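Local coordinates for 3-oxoacyl-[acyl-carrier protein] synthase (PDB 1UB7) that probably catalyses the first condensation of fatty acid synthesis, condensing the acetyl group of acetyl-CoA with malonyl-ACP, with loss of CO2, to give 3-oxobutanoyl-ACP, at residues R241-H246 with H300-S305; F173-L178 with A314-W319. One frame throughout, in Å; residues are numbered along the deposited sequence.

Contact 1: residues R241-H246 with H300-S305; sequences RLFVPH and HVLLVS
His300 meets Arg241 through the backbone: its carbonyl O accepts a hydrogen bond from Arg241 N at 2.9 Å. The imidazole turns to another neighbour, its ND1 hydrogen-bonding to Thr318 OG1. At Val301 the CG1 branch does the touching. With chi1 at -168° this branch stands opposite the backbone N, which brings it 3.3 Å from Leu242 O and 3.6 Å from Val244 CG2, on the side of the sheet covered by helix 281-292. Leu302 pairs through both its backbone N and its backbone O: the N donates to Leu242 O, and the O receives Val244 N at 2.7 Å, the donor almost in line with the C=O bond. Its side chain points to the opposite face, where CB lies over one face of the Phe243 ring and CD2 comes within 3.8 Å of Phe243 CD2; helix 211-233 covers this pair. Leu303 returns to the Val244 side, its CD2 3.8 Å from Val244 CB, while its CA-H points at Val244 O. Val304 N donates to that same oxygen, and its CG1 packs 3.9 Å from Pro245 CB. The bond from His246 N to Val304 O is weak. Ser305 ends the pairing with OG against His246 CB, while His246 NE2 bonds to Asn276 OD1. In-register bridges and strand axes 19° apart identify two neighbouring parallel strands of the thiolase fold's C-terminal half, with the predicted active-site His246 just past the end of its strand.

Contact 2: residues F173-L178 with A314-W319; sequences FRSFVL and AAVLTW
A classic beta bulge interrupts the antiparallel pairing of 173-178 with 314-319, since Arg174 and Ser175 both face Val316. Val316 O takes a short, nearly straight bond from Arg174 N (2.7 Å, 173° at the hydrogen) and a weak one from Ser175 N at 3.4 Å. In return Val316 N donates to Ser175 O from above the carbonyl plane, 41° out of it. Ser175 OG sits 3.4 Å from Val316 CB, and its hydrogen bond goes to Ala229 O in helix 211-233. Beyond the bulge the ladder is regular: Val177 and Ala314 form a hydrogen-bonded pair, each N donating to the other's O. This ladder pairs strand 172-180, outermost in the sheet as counted within the chain, with strand 311-318 in the C-terminal half of the thiolase fold. On the face of the sheet toward helix 112-125, Leu317 CD1 makes a CH-pi contact 3.8 Å from the centroid of the Phe173 ring, only 10° off its normal. Phe176 CZ covers the opposite ring face, offset toward the rim. Replacing Phe173 with an alanine would probably leave Leu317 CD1 without its aromatic platform and the Phe176 ring freer to shift. Phe176 CD1 itself reaches Ala315 CB at 3.7 Å, with Leu128 of the second subunit also against this ring. The aliphatic part of Arg174 crosses Thr318, CD lying 3.3 Å from Thr318 OG1, whose hydrogen bond goes to His300 ND1.

In the fold
Contacts 1 and 2 are the two outer strand pairings of one mixed sheet, in the order 172-180, 311-318, 300-307, 242-245, and their centres are about 9 Å apart. Between them lies the antiparallel pairing of 300-307 with 311-318, successive in the chain: Leu303 O lies 2.7 Å from Ala315 N and Val301 N lies 2.8 Å from Leu317 O, both probable hydrogen bonds. Along the chain, contact 1 is nested within the loop that contact 2 closes. Their relation to catalysis differs. Contact 1 contains His246, whose side chain is about 3 Å from that of Asn276, also predicted to be catalytic; in contact 2 the side chain of Ala314 is about 10 Å from that of His246, while Phe176 and Leu178 reach the second subunit.

Contact 1: residues R241-H246 with H300-S305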
loop_
_atom_site.group_PDB
_atom_site.type_symbol
_atom_site.label_atom_id
_atom_site.label_comp_id
_atom_site.label_asym_id
_atom_site.label_seq_id
_atom_site.Cartn_x
_atom_site.Cartn_y
_atom_site.Cartn_z
ATOM N N ARG A 241 27.699 -2.217 -12.767
ATOM C CA ARG A 241 28.024 -1.013 -13.543
ATOM C C ARG A 241 27.747 0.282 -12.763
ATOM O O ARG A 241 28.530 1.232 -12.819
ATOM C CB ARG A 241 27.221 -1.013 -14.856
ATOM C CG ARG A 241 27.257 0.287 -15.669
ATOM C CD ARG A 241 28.667 0.680 -16.083
ATOM N NE ARG A 241 29.354 -0.398 -16.792
ATOM C CZ ARG A 241 30.561 -0.285 -17.343
ATOM N NH1 ARG A 241 31.223 0.866 -17.274
ATOM N NH2 ARG A 241 31.112 -1.329 -17.956
ATOM N N LEU A 242 26.636 0.329 -12.039
ATOM C CA LEU A 242 26.316 1.522 -11.265
ATOM C C LEU A 242 25.430 1.194 -10.067
ATOM O O LEU A 242 24.472 0.422 -10.177
ATOM C CB LEU A 242 25.627 2.558 -12.154
ATOM C CG LEU A 242 25.201 3.897 -11.540
ATOM C CD1 LEU A 242 26.417 4.761 -11.259
ATOM C CD2 LEU A 242 24.269 4.618 -12.504
ATOM N N PHE A 243 25.780 1.770 -8.921
ATOM C CA PHE A 243 25.035 1.579 -7.687
ATOM C C PHE A 243 24.168 2.803 -7.552
ATOM O O PHE A 243 24.665 3.919 -7.652
ATOM C CB PHE A 243 25.967 1.494 -6.473
ATOM C CG PHE A 243 26.749 0.216 -6.394
ATOM C CD1 PHE A 243 27.678 -0.116 -7.382
ATOM C CD2 PHE A 243 26.552 -0.669 -5.336
ATOM C CE1 PHE A 243 28.401 -1.315 -7.313
ATOM C CE2 PHE A 243 27.269 -1.868 -5.262
ATOM C CZ PHE A 243 28.193 -2.190 -6.252
ATOM N N VAL A 244 22.876 2.591 -7.324
ATOM C CA VAL A 244 21.937 3.688 -7.185
ATOM C C VAL A 244 21.271 3.552 -5.839
ATOM O O VAL A 244 20.396 2.703 -5.630
ATOM C CB VAL A 244 20.880 3.658 -8.300
ATOM C CG1 VAL A 244 20.157 4.996 -8.364
ATOM C CG2 VAL A 244 21.546 3.336 -9.632
ATOM N N PRO A 245 21.713 4.373 -4.885
ATOM C CA PRO A 245 21.169 4.354 -3.530
ATOM C C PRO A 245 20.110 5.410 -3.298
ATOM O O PRO A 245 19.968 6.344 -4.081
ATOM C CB PRO A 245 22.397 4.634 -2.684
ATOM C CG PRO A 245 23.077 5.703 -3.516
ATOM C CD PRO A 245 23.007 5.091 -4.914
ATOM N N HIS A 246 19.372 5.248 -2.208
ATOM C CA HIS A 246 18.373 6.224 -1.827
ATOM C C HIS A 246 19.186 7.513 -1.654
ATOM O O HIS A 246 20.276 7.481 -1.095
ATOM C CB HIS A 246 17.749 5.822 -0.489
ATOM C CG HIS A 246 16.801 6.837 0.066
ATOM N ND1 HIS A 246 16.495 6.913 1.409
ATOM C CD2 HIS A 246 16.077 7.809 -0.540
ATOM C CE1 HIS A 246 15.625 7.887 1.606
ATOM N NE2 HIS A 246 15.355 8.447 0.440
ATOM N N HIS A 300 24.489 -4.104 -15.182
ATOM C CA HIS A 300 23.927 -4.631 -13.952
ATOM C C HIS A 300 23.841 -3.452 -13.009
ATOM O O HIS A 300 24.857 -2.874 -12.637
ATOM C CB HIS A 300 24.822 -5.714 -13.363
ATOM C CG HIS A 300 25.010 -6.884 -14.272
ATOM N ND1 HIS A 300 23.956 -7.511 -14.899
ATOM C CD2 HIS A 300 26.129 -7.531 -14.679
ATOM C CE1 HIS A 300 24.416 -8.492 -15.657
ATOM N NE2 HIS A 300 25.731 -8.525 -15.541
ATOM N N VAL A 301 22.620 -3.080 -12.643
ATOM C CA VAL A 301 22.417 -1.958 -11.749
ATOM C C VAL A 301 21.903 -2.416 -10.393
ATOM O O VAL A 301 21.067 -3.326 -10.290
ATOM C CB VAL A 301 21.413 -0.958 -12.343
ATOM C CG1 VAL A 301 21.431 0.341 -11.535
ATOM C CG2 VAL A 301 21.748 -0.706 -13.807
ATOM N N LEU A 302 22.414 -1.788 -9.344
ATOM C CA LEU A 302 21.978 -2.131 -8.013
ATOM C C LEU A 302 21.242 -0.966 -7.421
ATOM O O LEU A 302 21.719 0.170 -7.478
ATOM C CB LEU A 302 23.147 -2.478 -7.101
ATOM C CG LEU A 302 22.601 -2.680 -5.685
ATOM C CD1 LEU A 302 23.204 -3.923 -5.105
ATOM C CD2 LEU A 302 22.850 -1.422 -4.812
ATOM N N LEU A 303 20.079 -1.268 -6.845
ATOM C CA LEU A 303 19.233 -0.272 -6.205
ATOM C C LEU A 303 19.181 -0.666 -4.735
ATOM O O LEU A 303 19.106 -1.859 -4.413
ATOM C CB LEU A 303 17.815 -0.305 -6.792
ATOM C CG LEU A 303 17.650 -0.277 -8.315
ATOM C CD1 LEU A 303 16.175 -0.412 -8.673
ATOM C CD2 LEU A 303 18.212 1.026 -8.876
ATOM N N VAL A 304 19.214 0.325 -3.848
ATOM C CA VAL A 304 19.176 0.045 -2.432
ATOM C C VAL A 304 18.584 1.247 -1.707
ATOM O O VAL A 304 18.845 2.389 -2.084
ATOM C CB VAL A 304 20.612 -0.276 -1.897
ATOM C CG1 VAL A 304 21.539 0.917 -2.109
ATOM C CG2 VAL A 304 20.559 -0.647 -0.419
ATOM N N SER A 305 17.774 0.990 -0.677
ATOM C CA SER A 305 17.147 2.069 0.088
ATOM C C SER A 305 16.829 1.658 1.526
ATOM O O SER A 305 16.707 0.478 1.844
ATOM C CB SER A 305 15.865 2.549 -0.613
ATOM O OG SER A 305 15.223 3.587 0.121
#

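Contact 2: residues F173-L178 with A314-W319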
loop_
_atom_site.group_PDB
_atom_site.type_symbol
_atom_site.label_atom_id
_atom_site.label_comp_id
_atom_site.label_asym_id
_atom_site.label_seq_id
_atom_site.Cartn_x
_atom_site.Cartn_y
_atom_site.Cartn_z
ATOM N N PHE A 173 15.100 -8.201 -13.650
ATOM C CA PHE A 173 15.403 -8.347 -12.237
ATOM C C PHE A 173 16.089 -9.680 -11.914
ATOM O O PHE A 173 15.652 -10.751 -12.354
ATOM C CB PHE A 173 14.117 -8.183 -11.445
ATOM C CG PHE A 173 13.651 -6.758 -11.363
ATOM C CD1 PHE A 173 14.381 -5.816 -10.634
ATOM C CD2 PHE A 173 12.494 -6.346 -12.031
ATOM C CE1 PHE A 173 13.965 -4.485 -10.573
ATOM C CE2 PHE A 173 12.075 -5.018 -11.976
ATOM C CZ PHE A 173 12.810 -4.084 -11.245
ATOM N N ARG A 174 17.172 -9.608 -11.147
ATOM C CA ARG A 174 17.912 -10.807 -10.791
ATOM C C ARG A 174 17.760 -11.146 -9.321
ATOM O O ARG A 174 17.913 -12.299 -8.927
ATOM C CB ARG A 174 19.390 -10.637 -11.144
ATOM C CG ARG A 174 19.618 -10.355 -12.617
ATOM C CD ARG A 174 21.076 -10.460 -12.991
ATOM N NE ARG A 174 21.576 -11.812 -12.775
ATOM C CZ ARG A 174 22.789 -12.225 -13.123
ATOM N NH1 ARG A 174 23.631 -11.385 -13.710
ATOM N NH2 ARG A 174 23.160 -13.476 -12.883
ATOM N N SER A 175 17.452 -10.143 -8.508
ATOM C CA SER A 175 17.278 -10.373 -7.085
ATOM C C SER A 175 16.597 -9.213 -6.389
ATOM O O SER A 175 16.532 -8.097 -6.911
ATOM C CB SER A 175 18.631 -10.613 -6.413
ATOM O OG SER A 175 19.429 -9.443 -6.478
ATOM N N PHE A 176 16.099 -9.501 -5.193
ATOM C CA PHE A 176 15.434 -8.521 -4.345
ATOM C C PHE A 176 15.755 -8.908 -2.908
ATOM O O PHE A 176 15.736 -10.090 -2.552
ATOM C CB PHE A 176 13.896 -8.568 -4.496
ATOM C CG PHE A 176 13.364 -7.991 -5.787
ATOM C CD1 PHE A 176 13.258 -6.612 -5.960
ATOM C CD2 PHE A 176 12.942 -8.842 -6.820
ATOM C CE1 PHE A 176 12.735 -6.075 -7.153
ATOM C CE2 PHE A 176 12.419 -8.328 -8.019
ATOM C CZ PHE A 176 12.315 -6.938 -8.188
ATOM N N VAL A 177 16.068 -7.910 -2.096
ATOM C CA VAL A 177 16.313 -8.115 -0.687
ATOM C C VAL A 177 15.415 -7.059 -0.080
ATOM O O VAL A 177 15.589 -5.867 -0.340
ATOM C CB VAL A 177 17.793 -7.867 -0.307
ATOM C CG1 VAL A 177 17.953 -7.843 1.218
ATOM C CG2 VAL A 177 18.662 -8.974 -0.902
ATOM N N LEU A 178 14.432 -7.500 0.698
ATOM C CA LEU A 178 13.475 -6.588 1.322
ATOM C C LEU A 178 13.344 -6.906 2.802
ATOM O O LEU A 178 13.372 -8.071 3.197
ATOM C CB LEU A 178 12.093 -6.740 0.669
ATOM C CG LEU A 178 11.906 -6.705 -0.851
ATOM C CD1 LEU A 178 10.464 -7.033 -1.138
ATOM C CD2 LEU A 178 12.270 -5.338 -1.443
ATOM N N ALA A 314 16.695 -3.654 -1.483
ATOM C CA ALA A 314 17.740 -3.591 -2.480
ATOM C C ALA A 314 17.396 -4.535 -3.625
ATOM O O ALA A 314 16.758 -5.573 -3.426
ATOM C CB ALA A 314 19.071 -3.987 -1.861
ATOM N N ALA A 315 17.829 -4.175 -4.829
ATOM C CA ALA A 315 17.562 -4.993 -5.997
ATOM C C ALA A 315 18.679 -4.911 -7.036
ATOM O O ALA A 315 19.405 -3.916 -7.128
ATOM C CB ALA A 315 16.238 -4.568 -6.622
ATOM N N VAL A 316 18.817 -5.984 -7.804
ATOM C CA VAL A 316 19.801 -6.063 -8.861
ATOM C C VAL A 316 18.984 -6.312 -10.116
ATOM O O VAL A 316 18.203 -7.270 -10.190
ATOM C CB VAL A 316 20.799 -7.224 -8.633
ATOM C CG1 VAL A 316 21.565 -7.522 -9.921
ATOM C CG2 VAL A 316 21.773 -6.852 -7.522
ATOM N N LEU A 317 19.181 -5.430 -11.094
ATOM C CA LEU A 317 18.468 -5.452 -12.359
ATOM C C LEU A 317 19.432 -5.308 -13.519
ATOM O O LEU A 317 20.256 -4.394 -13.531
ATOM C CB LEU A 317 17.496 -4.267 -12.394
ATOM C CG LEU A 317 16.822 -3.881 -13.708
ATOM C CD1 LEU A 317 15.805 -4.946 -14.114
ATOM C CD2 LEU A 317 16.140 -2.541 -13.538
ATOM N N THR A 318 19.338 -6.216 -14.486
ATOM C CA THR A 318 20.170 -6.142 -15.678
ATOM C C THR A 318 19.339 -5.263 -16.614
ATOM O O THR A 318 18.318 -5.700 -17.151
ATOM C CB THR A 318 20.390 -7.533 -16.310
ATOM O OG1 THR A 318 21.315 -8.287 -15.509
ATOM C CG2 THR A 318 20.939 -7.399 -17.722
ATOM N N TRP A 319 19.786 -4.019 -16.788
ATOM C CA TRP A 319 19.096 -3.021 -17.603
ATOM C C TRP A 319 18.693 -3.399 -19.034
ATOM O O TRP A 319 19.358 -4.189 -19.704
ATOM C CB TRP A 319 19.930 -1.735 -17.647
ATOM C CG TRP A 319 19.098 -0.521 -17.888
ATOM C CD1 TRP A 319 18.917 0.135 -19.074
ATOM C CD2 TRP A 319 18.265 0.149 -16.927
ATOM N NE1 TRP A 319 18.019 1.170 -18.912
ATOM C CE2 TRP A 319 17.602 1.200 -17.605
ATOM C CE3 TRP A 319 18.012 -0.040 -15.559
ATOM C CZ2 TRP A 319 16.700 2.064 -16.958
ATOM C CZ3 TRP A 319 17.113 0.822 -14.915
ATOM C CH2 TRP A 319 16.470 1.858 -15.617
#